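Local coordinates for protein elongation factor G (Thermus thermophilus, PDB 2DY1) that binds GTP together with a magnesium ion and probably acts as a translational GTPase in the elongation phase of protein synthesis, at residues Glu400-Arg403 against Lys404-Glu407; Glu510-Glu513 against Glu514-Glu518; Ser548-Ala551 against Phe552-Ala556; Ala615-Leu619 against Ala620-Glu624. All blocks are in the same frame, centred on the assembly; numbering follows the deposited sequence.

Contact 1: residues Glu400-Arg403 against Lys404-Glu407; sequences EALR and KLLE
OE1 of E400 is gripped by two cations: NZ of K404 lies 2.7 Å from it and NH2 of R403 2.9 Å. Together the three residues form a salt-bridge network on the outer face of helix 392-408, in domain III of the factor. R403 takes the carboxylate side-on, NE going to OE2 and NH2 to OE1, each oxygen met on its syn side; both oxygens lie near the guanidinium plane, at its edge, while the donors come in tilted from the carboxylate plane. The lysine uses the other side of OE1, its anti lone pair, so the two donors come to OE1 from different sides. E400 gets there by a bend at chi2 (60°), which turns its carboxylate along the helix toward the next turn, while K404 runs extended and folds only at its last torsion. A glycine in place of K404 would probably leave OE1 with the arginine alone and let the E400 carboxylate turn more easily. Beneath this polar surface the backbone bonds run from i to i+4, as in L405 N to A401 O at 2.9 Å. Another face of the helix is apolar: CD2 of L402 meets CD2 of L405 at 4.2 Å, and both leucines pack on L440 of helix 430-442. E407 is held by H357 through OE1; its OE2 accepts from a water at 2.5 Å that in turn accepts from NH1 of R403.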
loop_
_atom_site.group_PDB
_atom_site.type_symbol
_atom_site.label_atom_id
_atom_site.label_comp_id
_atom_site.label_asym_id
_atom_site.label_seq_id
_atom_site.Cartn_x
_atom_site.Cartn_y
_atom_site.Cartn_z
ATOM N N GLU A 400 9.596 -21.122 -4.014
ATOM C CA GLU A 400 10.710 -20.326 -3.540
ATOM C C GLU A 400 10.706 -18.917 -4.122
ATOM O O GLU A 400 11.065 -17.949 -3.446
ATOM C CB GLU A 400 12.034 -21.039 -3.851
ATOM C CG GLU A 400 13.283 -20.211 -3.611
ATOM C CD GLU A 400 13.457 -19.749 -2.170
ATOM O OE1 GLU A 400 14.306 -18.860 -1.942
ATOM O OE2 GLU A 400 12.762 -20.266 -1.272
ATOM N N ALA A 401 10.295 -18.787 -5.377
ATOM C CA ALA A 401 10.265 -17.455 -5.987
ATOM C C ALA A 401 9.200 -16.593 -5.296
ATOM O O ALA A 401 9.407 -15.379 -5.091
ATOM C CB ALA A 401 9.983 -17.564 -7.507
ATOM N N LEU A 402 8.073 -17.207 -4.935
ATOM C CA LEU A 402 7.016 -16.473 -4.234
ATOM C C LEU A 402 7.487 -16.105 -2.847
ATOM O O LEU A 402 7.142 -15.038 -2.343
ATOM C CB LEU A 402 5.738 -17.296 -4.136
ATOM C CG LEU A 402 4.942 -17.411 -5.437
ATOM C CD1 LEU A 402 3.840 -18.441 -5.254
ATOM C CD2 LEU A 402 4.353 -16.060 -5.821
ATOM N N ARG A 403 8.259 -16.992 -2.217
ATOM C CA ARG A 403 8.772 -16.670 -0.883
ATOM C C ARG A 403 9.616 -15.382 -0.975
ATOM O O ARG A 403 9.452 -14.452 -0.163
ATOM C CB ARG A 403 9.646 -17.804 -0.350
ATOM C CG ARG A 403 10.075 -17.605 1.119
ATOM C CD ARG A 403 11.182 -18.586 1.519
ATOM N NE ARG A 403 12.426 -18.290 0.816
ATOM C CZ ARG A 403 13.177 -17.215 1.050
ATOM N NH1 ARG A 403 12.819 -16.342 1.984
ATOM N NH2 ARG A 403 14.258 -16.985 0.318
ATOM N N LYS A 404 10.521 -15.328 -1.950
ATOM C CA LYS A 404 11.369 -14.153 -2.154
ATOM C C LYS A 404 10.514 -12.913 -2.459
ATOM O O LYS A 404 10.746 -11.827 -1.927
ATOM C CB LYS A 404 12.335 -14.368 -3.331
ATOM C CG LYS A 404 13.471 -15.364 -3.081
ATOM C CD LYS A 404 14.430 -15.302 -4.272
ATOM C CE LYS A 404 15.650 -16.196 -4.064
ATOM N NZ LYS A 404 15.303 -17.635 -4.192
ATOM N N LEU A 405 9.535 -13.083 -3.338
ATOM C CA LEU A 405 8.673 -11.969 -3.725
ATOM C C LEU A 405 7.943 -11.369 -2.536
ATOM O O LEU A 405 7.859 -10.138 -2.415
ATOM C CB LEU A 405 7.645 -12.433 -4.758
ATOM C CG LEU A 405 6.662 -11.367 -5.261
ATOM C CD1 LEU A 405 7.409 -10.404 -6.191
ATOM C CD2 LEU A 405 5.485 -12.011 -5.985
ATOM N N LEU A 406 7.410 -12.220 -1.658
ATOM C CA LEU A 406 6.669 -11.715 -0.503
ATOM C C LEU A 406 7.594 -11.174 0.580
ATOM O O LEU A 406 7.159 -10.370 1.401
ATOM C CB LEU A 406 5.713 -12.796 0.045
ATOM C CG LEU A 406 4.294 -12.894 -0.545
ATOM C CD1 LEU A 406 3.457 -11.735 -0.036
ATOM C CD2 LEU A 406 4.329 -12.883 -2.075
ATOM N N GLU A 407 8.850 -11.617 0.614
ATOM C CA GLU A 407 9.799 -11.044 1.580
ATOM C C GLU A 407 10.071 -9.618 1.144
ATOM O O GLU A 407 10.103 -8.685 1.959
ATOM C CB GLU A 407 11.148 -11.766 1.560
ATOM C CG GLU A 407 11.238 -12.991 2.386
ATOM C CD GLU A 407 10.989 -12.717 3.857
ATOM O OE1 GLU A 407 11.479 -11.691 4.399
ATOM O OE2 GLU A 407 10.308 -13.553 4.468
HETATM O O HOH W 1 10.692 -16.023 3.972
#

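Contact 2: residues Glu510-Glu513 against Glu514-Glu518; sequences EAIE and EGIKE
CE of K517 comes to 3.4 Å from OE2 of E513, nearer than the charged nitrogen itself: NZ of K517 stands 3.8 Å from OE2, a long salt bridge. Both chains are extended and leave the helix on slanting courses, one turn apart. The carboxylate is not left to the lysine, since OE2 of E513 is hydrogen-bonded to the hydroxyl of Y493, whose side chain also touches K517. One turn along another face, E510 and E514 bring two carboxylates together, OE1 of E510 lying 3.7 Å from OE2 of E514 with their planes 75° apart. That proximity would be expected to cost something in repulsion and might raise the proton affinity of one of them. CG of E514 sits beside its own backbone N (chi1 -79°), which carries the side chain back over the preceding turn, to 3.2 Å from the carbonyl oxygen of E510. On the inner side CG2 of I512 meets CD1 of I516 at 4.0 Å. The backbone sets the spacing of these residues: K517 N bonds to E513 O at 2.9 Å and G515 N to A511 O at 3.0 Å, in the usual i to i+4 pattern. Farther out, I512 and I516 lie on V537 of strand 533-541, I512 also on W497 and I516 on F495 of strand 494-497, while A511 and E514 face helix 549-566. This is the amphipathic helix of a beta-alpha-beta unit, strand 494-497, helix 509-520 and strand 533-541, in domain IV.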
loop_
_atom_site.group_PDB
_atom_site.type_symbol
_atom_site.label_atom_id
_atom_site.label_comp_id
_atom_site.label_asym_id
_atom_site.label_seq_id
_atom_site.Cartn_x
_atom_site.Cartn_y
_atom_site.Cartn_z
ATOM N N GLU A 510 -22.972 -35.469 16.668
ATOM C CA GLU A 510 -21.833 -34.793 16.045
ATOM C C GLU A 510 -21.486 -35.409 14.682
ATOM O O GLU A 510 -21.228 -34.694 13.712
ATOM C CB GLU A 510 -20.619 -34.858 16.978
ATOM C CG GLU A 510 -19.396 -34.108 16.473
ATOM C CD GLU A 510 -18.128 -34.481 17.225
ATOM O OE1 GLU A 510 -17.108 -33.777 17.058
ATOM O OE2 GLU A 510 -18.149 -35.479 17.977
ATOM N N ALA A 511 -21.472 -36.741 14.603
ATOM C CA ALA A 511 -21.155 -37.411 13.343
ATOM C C ALA A 511 -22.194 -37.134 12.271
ATOM O O ALA A 511 -21.870 -37.004 11.093
ATOM C CB ALA A 511 -21.036 -38.917 13.556
ATOM N N ILE A 512 -23.457 -37.068 12.679
ATOM C CA ILE A 512 -24.520 -36.814 11.732
ATOM C C ILE A 512 -24.375 -35.397 11.194
ATOM O O ILE A 512 -24.426 -35.192 9.981
ATOM C CB ILE A 512 -25.898 -37.059 12.404
ATOM C CG1 ILE A 512 -26.056 -38.577 12.639
ATOM C CG2 ILE A 512 -27.053 -36.533 11.533
ATOM C CD1 ILE A 512 -27.221 -38.978 13.537
ATOM N N GLU A 513 -24.182 -34.421 12.072
ATOM C CA GLU A 513 -24.014 -33.056 11.584
ATOM C C GLU A 513 -22.795 -32.968 10.668
ATOM O O GLU A 513 -22.827 -32.277 9.652
ATOM C CB GLU A 513 -23.868 -32.050 12.734
ATOM C CG GLU A 513 -23.784 -30.617 12.211
ATOM C CD GLU A 513 -24.012 -29.545 13.266
ATOM O OE1 GLU A 513 -23.940 -29.847 14.476
ATOM O OE2 GLU A 513 -24.251 -28.383 12.867
ATOM N N GLU A 514 -21.722 -33.668 11.022
ATOM C CA GLU A 514 -20.510 -33.667 10.189
ATOM C C GLU A 514 -20.817 -34.137 8.774
ATOM O O GLU A 514 -20.369 -33.539 7.800
ATOM C CB GLU A 514 -19.444 -34.598 10.776
ATOM C CG GLU A 514 -18.644 -34.054 11.937
ATOM C CD GLU A 514 -17.629 -35.074 12.443
ATOM O OE1 GLU A 514 -16.933 -35.691 11.600
ATOM O OE2 GLU A 514 -17.526 -35.256 13.676
ATOM N N GLY A 515 -21.567 -35.234 8.665
ATOM C CA GLY A 515 -21.923 -35.774 7.364
ATOM C C GLY A 515 -22.761 -34.830 6.525
ATOM O O GLY A 515 -22.634 -34.774 5.305
ATOM N N ILE A 516 -23.658 -34.098 7.174
ATOM C CA ILE A 516 -24.481 -33.139 6.453
ATOM C C ILE A 516 -23.598 -31.996 5.979
ATOM O O ILE A 516 -23.691 -31.574 4.827
ATOM C CB ILE A 516 -25.627 -32.580 7.355
ATOM C CG1 ILE A 516 -26.736 -33.635 7.469
ATOM C CG2 ILE A 516 -26.179 -31.286 6.764
ATOM C CD1 ILE A 516 -27.422 -33.660 8.829
ATOM N N LYS A 517 -22.738 -31.496 6.863
ATOM C CA LYS A 517 -21.862 -30.399 6.474
ATOM C C LYS A 517 -20.939 -30.814 5.327
ATOM O O LYS A 517 -20.703 -30.042 4.398
ATOM C CB LYS A 517 -21.051 -29.904 7.671
ATOM C CG LYS A 517 -21.860 -29.081 8.675
ATOM C CD LYS A 517 -20.970 -28.654 9.839
ATOM C CE LYS A 517 -21.677 -27.693 10.775
ATOM N NZ LYS A 517 -20.791 -27.281 11.905
ATOM N N GLU A 518 -20.441 -32.045 5.372
ATOM C CA GLU A 518 -19.554 -32.523 4.317
ATOM C C GLU A 518 -20.256 -32.621 2.966
ATOM O O GLU A 518 -19.701 -32.212 1.943
ATOM C CB GLU A 518 -18.933 -33.865 4.734
ATOM C CG GLU A 518 -18.065 -33.719 5.992
ATOM C CD GLU A 518 -17.599 -35.042 6.592
ATOM O OE1 GLU A 518 -18.196 -36.095 6.283
ATOM O OE2 GLU A 518 -16.639 -35.019 7.393
#

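Contact 3: residues Ser548-Ala551 against Phe552-Ala556; sequences SDLA and FQIAA
The first turns of helix 549-566 in domain IV open with a serine N-cap. S548 accepts from A551 N through its OG at 3.1 Å, with a nearly straight bond. Its chi1 of 68° swings the hydroxyl oxygen round to the amide of A551, and Q479 NE2 is a second hydrogen-bonding partner of that oxygen. The carbonyl of S548 works too: F552 N donates to S548 O at 3.1 Å, and the ring of F552 presents its edge to the same oxygen, S548 O lying near the ring plane, 3.4 Å from CD1 of F552. The backbone bonds continue with I554 N to L550 O and A555 N to A551 O, both at 2.9 Å. On the outer side L550 and I554 lean together across the turn, their CD1 methyls 3.8 Å apart. L550 puts CG trans to its N (chi1 170°), which sends the isobutyl group along the helix toward I554, whose CG1 lies against the carbonyl oxygen of L550. Looking inward, F552 is the large buried side chain of this end: it packs on V483 of strand 477-489, on I512 of helix 509-520 and on the ring of Y508, the two rings tilted by about 30°. A551 and A555 rest on strand 477-489 beside it, while D549 and Q553 flank helix 509-520.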
loop_
_atom_site.group_PDB
_atom_site.type_symbol
_atom_site.label_atom_id
_atom_site.label_comp_id
_atom_site.label_asym_id
_atom_site.label_seq_id
_atom_site.Cartn_x
_atom_site.Cartn_y
_atom_site.Cartn_z
ATOM N N SER A 548 -21.702 -46.850 13.918
ATOM C CA SER A 548 -20.470 -46.101 14.176
ATOM C C SER A 548 -20.607 -44.671 13.674
ATOM O O SER A 548 -21.609 -44.326 13.053
ATOM C CB SER A 548 -19.301 -46.751 13.436
ATOM O OG SER A 548 -19.463 -46.608 12.033
ATOM N N ASP A 549 -19.592 -43.849 13.921
ATOM C CA ASP A 549 -19.624 -42.473 13.441
ATOM C C ASP A 549 -19.548 -42.464 11.919
ATOM O O ASP A 549 -20.252 -41.700 11.260
ATOM C CB ASP A 549 -18.466 -41.664 14.022
ATOM C CG ASP A 549 -18.603 -41.448 15.515
ATOM O OD1 ASP A 549 -19.749 -41.329 16.002
ATOM O OD2 ASP A 549 -17.568 -41.380 16.203
ATOM N N LEU A 550 -18.704 -43.324 11.354
ATOM C CA LEU A 550 -18.568 -43.385 9.901
ATOM C C LEU A 550 -19.881 -43.772 9.238
ATOM O O LEU A 550 -20.278 -43.161 8.242
ATOM C CB LEU A 550 -17.470 -44.392 9.499
ATOM C CG LEU A 550 -17.392 -44.725 8.001
ATOM C CD1 LEU A 550 -16.952 -43.495 7.217
ATOM C CD2 LEU A 550 -16.411 -45.885 7.775
ATOM N N ALA A 551 -20.547 -44.796 9.775
ATOM C CA ALA A 551 -21.818 -45.249 9.219
ATOM C C ALA A 551 -22.834 -44.116 9.279
ATOM O O ALA A 551 -23.613 -43.927 8.333
ATOM C CB ALA A 551 -22.331 -46.443 10.003
ATOM N N PHE A 552 -22.820 -43.367 10.369
ATOM C CA PHE A 552 -23.764 -42.259 10.485
ATOM C C PHE A 552 -23.363 -41.044 9.642
ATOM O O PHE A 552 -24.234 -40.336 9.153
ATOM C CB PHE A 552 -23.992 -41.873 11.958
ATOM C CG PHE A 552 -25.131 -42.629 12.601
ATOM C CD1 PHE A 552 -24.887 -43.661 13.506
ATOM C CD2 PHE A 552 -26.447 -42.373 12.212
ATOM C CE1 PHE A 552 -25.943 -44.432 14.009
ATOM C CE2 PHE A 552 -27.508 -43.135 12.702
ATOM C CZ PHE A 552 -27.252 -44.170 13.608
ATOM N N GLN A 553 -22.063 -40.813 9.441
ATOM C CA GLN A 553 -21.627 -39.690 8.604
ATOM C C GLN A 553 -22.078 -39.982 7.185
ATOM O O GLN A 553 -22.576 -39.101 6.489
ATOM C CB GLN A 553 -20.098 -39.541 8.607
ATOM C CG GLN A 553 -19.476 -39.244 9.956
ATOM C CD GLN A 553 -17.968 -39.001 9.865
ATOM O OE1 GLN A 553 -17.234 -39.233 10.828
ATOM N NE2 GLN A 553 -17.507 -38.516 8.714
ATOM N N ILE A 554 -21.891 -41.230 6.748
ATOM C CA ILE A 554 -22.298 -41.608 5.404
ATOM C C ILE A 554 -23.814 -41.556 5.242
ATOM O O ILE A 554 -24.322 -41.028 4.255
ATOM C CB ILE A 554 -21.810 -43.042 5.039
ATOM C CG1 ILE A 554 -20.284 -43.113 5.121
ATOM C CG2 ILE A 554 -22.304 -43.409 3.647
ATOM C CD1 ILE A 554 -19.729 -44.505 4.869
ATOM N N ALA A 555 -24.542 -42.135 6.197
ATOM C CA ALA A 555 -25.996 -42.130 6.116
ATOM C C ALA A 555 -26.505 -40.688 6.041
ATOM O O ALA A 555 -27.412 -40.378 5.269
ATOM C CB ALA A 555 -26.586 -42.849 7.328
ATOM N N ALA A 556 -25.897 -39.811 6.837
ATOM C CA ALA A 556 -26.292 -38.403 6.859
ATOM C C ALA A 556 -25.987 -37.731 5.513
ATOM O O ALA A 556 -26.808 -36.976 4.982
ATOM C CB ALA A 556 -25.577 -37.680 8.013
#

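Contact 4: residues Ala615-Leu619 against Ala620-Glu624; sequences AEVPL and AEVLE
V617 and V622 meet methyl to methyl, and this is the close-packed, buried side of the turn that leads out of strand 610-618 in the C-terminal domain. CG1 of V622 lies 3.8 Å from both CG1 and CG2 of V617, the two side chains reaching toward each other tip to tip. V617 achieves this with CG1 set between its backbone N and carbonyl carbon (chi1 57°), which leaves CG2 to come down on CB of E621, 3.9 Å away. Cutting V617 back to an alanine is likely to open a gap under V622 and CB of E621 and let the V622 side chain shift. L578 of strand 569-583 and L641 of strand 638-648 help to enclose the valines. Toward solvent the partly exposed L619 and L623 touch just as closely, CD1 of L619 to CD2 of L623 at 3.8 Å. On a separate flank CG of E621 lies 3.9 Å from CB of P618, against a buried ring, and beyond it the carboxylate leads away toward a weak, long ion pair with R598. Two backbone bonds tie the turn, E621 N to P618 O at 2.8 Å and V622 N to L619 O at 3.1 Å. Each donor stands well above the plane of its carbonyl, 52° and 61° out. Such three-residue spacing and steep approach imply a tightly wound turn, closed by backbone bonds and filled on its inner side by hydrocarbon rather than by charge.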
loop_
_atom_site.group_PDB
_atom_site.type_symbol
_atom_site.label_atom_id
_atom_site.label_comp_id
_atom_site.label_asym_id
_atom_site.label_seq_id
_atom_site.Cartn_x
_atom_site.Cartn_y
_atom_site.Cartn_z
ATOM N N ALA A 615 -23.776 1.367 -6.134
ATOM C CA ALA A 615 -24.484 0.310 -6.828
ATOM C C ALA A 615 -24.196 -1.061 -6.238
ATOM O O ALA A 615 -23.322 -1.217 -5.388
ATOM C CB ALA A 615 -24.109 0.324 -8.306
ATOM N N GLU A 616 -24.975 -2.041 -6.682
ATOM C CA GLU A 616 -24.799 -3.429 -6.285
ATOM C C GLU A 616 -24.613 -4.109 -7.624
ATOM O O GLU A 616 -25.333 -3.816 -8.579
ATOM C CB GLU A 616 -26.033 -3.988 -5.570
ATOM C CG GLU A 616 -26.132 -3.598 -4.105
ATOM C CD GLU A 616 -27.060 -4.510 -3.314
ATOM O OE1 GLU A 616 -27.824 -5.279 -3.939
ATOM O OE2 GLU A 616 -27.025 -4.450 -2.064
ATOM N N VAL A 617 -23.639 -5.003 -7.705
ATOM C CA VAL A 617 -23.346 -5.674 -8.955
ATOM C C VAL A 617 -22.791 -7.062 -8.682
ATOM O O VAL A 617 -22.124 -7.278 -7.673
ATOM C CB VAL A 617 -22.295 -4.860 -9.753
ATOM C CG1 VAL A 617 -21.036 -4.685 -8.905
ATOM C CG2 VAL A 617 -21.958 -5.557 -11.064
ATOM N N PRO A 618 -23.071 -8.025 -9.572
ATOM C CA PRO A 618 -22.568 -9.385 -9.385
ATOM C C PRO A 618 -21.045 -9.366 -9.451
ATOM O O PRO A 618 -20.477 -8.739 -10.347
ATOM C CB PRO A 618 -23.152 -10.138 -10.569
ATOM C CG PRO A 618 -24.408 -9.398 -10.862
ATOM C CD PRO A 618 -23.985 -7.965 -10.726
ATOM N N LEU A 619 -20.385 -10.047 -8.520
ATOM C CA LEU A 619 -18.926 -10.086 -8.529
ATOM C C LEU A 619 -18.421 -10.554 -9.891
ATOM O O LEU A 619 -17.386 -10.100 -10.378
ATOM C CB LEU A 619 -18.412 -11.047 -7.453
ATOM C CG LEU A 619 -16.904 -11.309 -7.470
ATOM C CD1 LEU A 619 -16.184 -10.048 -6.982
ATOM C CD2 LEU A 619 -16.572 -12.499 -6.581
ATOM N N ALA A 620 -19.168 -11.463 -10.505
ATOM C CA ALA A 620 -18.799 -12.034 -11.789
ATOM C C ALA A 620 -18.752 -11.007 -12.913
ATOM O O ALA A 620 -18.192 -11.274 -13.969
ATOM C CB ALA A 620 -19.774 -13.150 -12.153
ATOM N N GLU A 621 -19.343 -9.843 -12.679
ATOM C CA GLU A 621 -19.374 -8.801 -13.703
ATOM C C GLU A 621 -18.337 -7.711 -13.473
ATOM O O GLU A 621 -18.202 -6.803 -14.300
ATOM C CB GLU A 621 -20.759 -8.149 -13.742
ATOM C CG GLU A 621 -21.890 -9.098 -14.076
ATOM C CD GLU A 621 -21.719 -9.732 -15.435
ATOM O OE1 GLU A 621 -21.659 -8.986 -16.434
ATOM O OE2 GLU A 621 -21.639 -10.977 -15.503
ATOM N N VAL A 622 -17.602 -7.796 -12.365
ATOM C CA VAL A 622 -16.617 -6.770 -12.022
ATOM C C VAL A 622 -15.251 -7.267 -11.548
ATOM O O VAL A 622 -14.543 -6.535 -10.865
ATOM C CB VAL A 622 -17.158 -5.844 -10.908
ATOM C CG1 VAL A 622 -18.269 -4.947 -11.454
ATOM C CG2 VAL A 622 -17.677 -6.686 -9.742
ATOM N N LEU A 623 -14.868 -8.484 -11.902
ATOM C CA LEU A 623 -13.577 -8.985 -11.447
ATOM C C LEU A 623 -12.411 -8.214 -12.058
ATOM O O LEU A 623 -11.300 -8.226 -11.522
ATOM C CB LEU A 623 -13.452 -10.473 -11.740
ATOM C CG LEU A 623 -14.203 -11.347 -10.728
ATOM C CD1 LEU A 623 -14.287 -12.766 -11.238
ATOM C CD2 LEU A 623 -13.487 -11.298 -9.387
ATOM N N GLU A 624 -12.657 -7.552 -13.187
ATOM C CA GLU A 624 -11.612 -6.752 -13.809
ATOM C C GLU A 624 -12.067 -5.320 -13.971
ATOM O O GLU A 624 -11.613 -4.618 -14.873
ATOM C CB GLU A 624 -11.201 -7.320 -15.170
ATOM C CG GLU A 624 -10.506 -8.653 -15.057
ATOM C CD GLU A 624 -9.657 -8.975 -16.255
ATOM O OE1 GLU A 624 -10.194 -9.002 -17.382
ATOM O OE2 GLU A 624 -8.447 -9.207 -16.067
#

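In the fold
All four contacts are local, and each is partly buried. Contacts 2 and 3 belong together: they lie on neighbouring helices of domain IV, their centres about 8 Å apart, and touch where A556 CB meets I512 O at 3.4 Å. Contact 1, on a domain III helix, and contact 4, in the C-terminal domain, stand apart, with nearest atoms about 17 Å from each other. The chemistry follows position. Contact 1 carries a salt-bridge network of three residues; contact 2 sets a long ion pair and two crowded carboxylates on its outer faces; contact 3 depends on a helix cap and a buried ring; contact 4, past a strand end, depends chiefly on methyl packing.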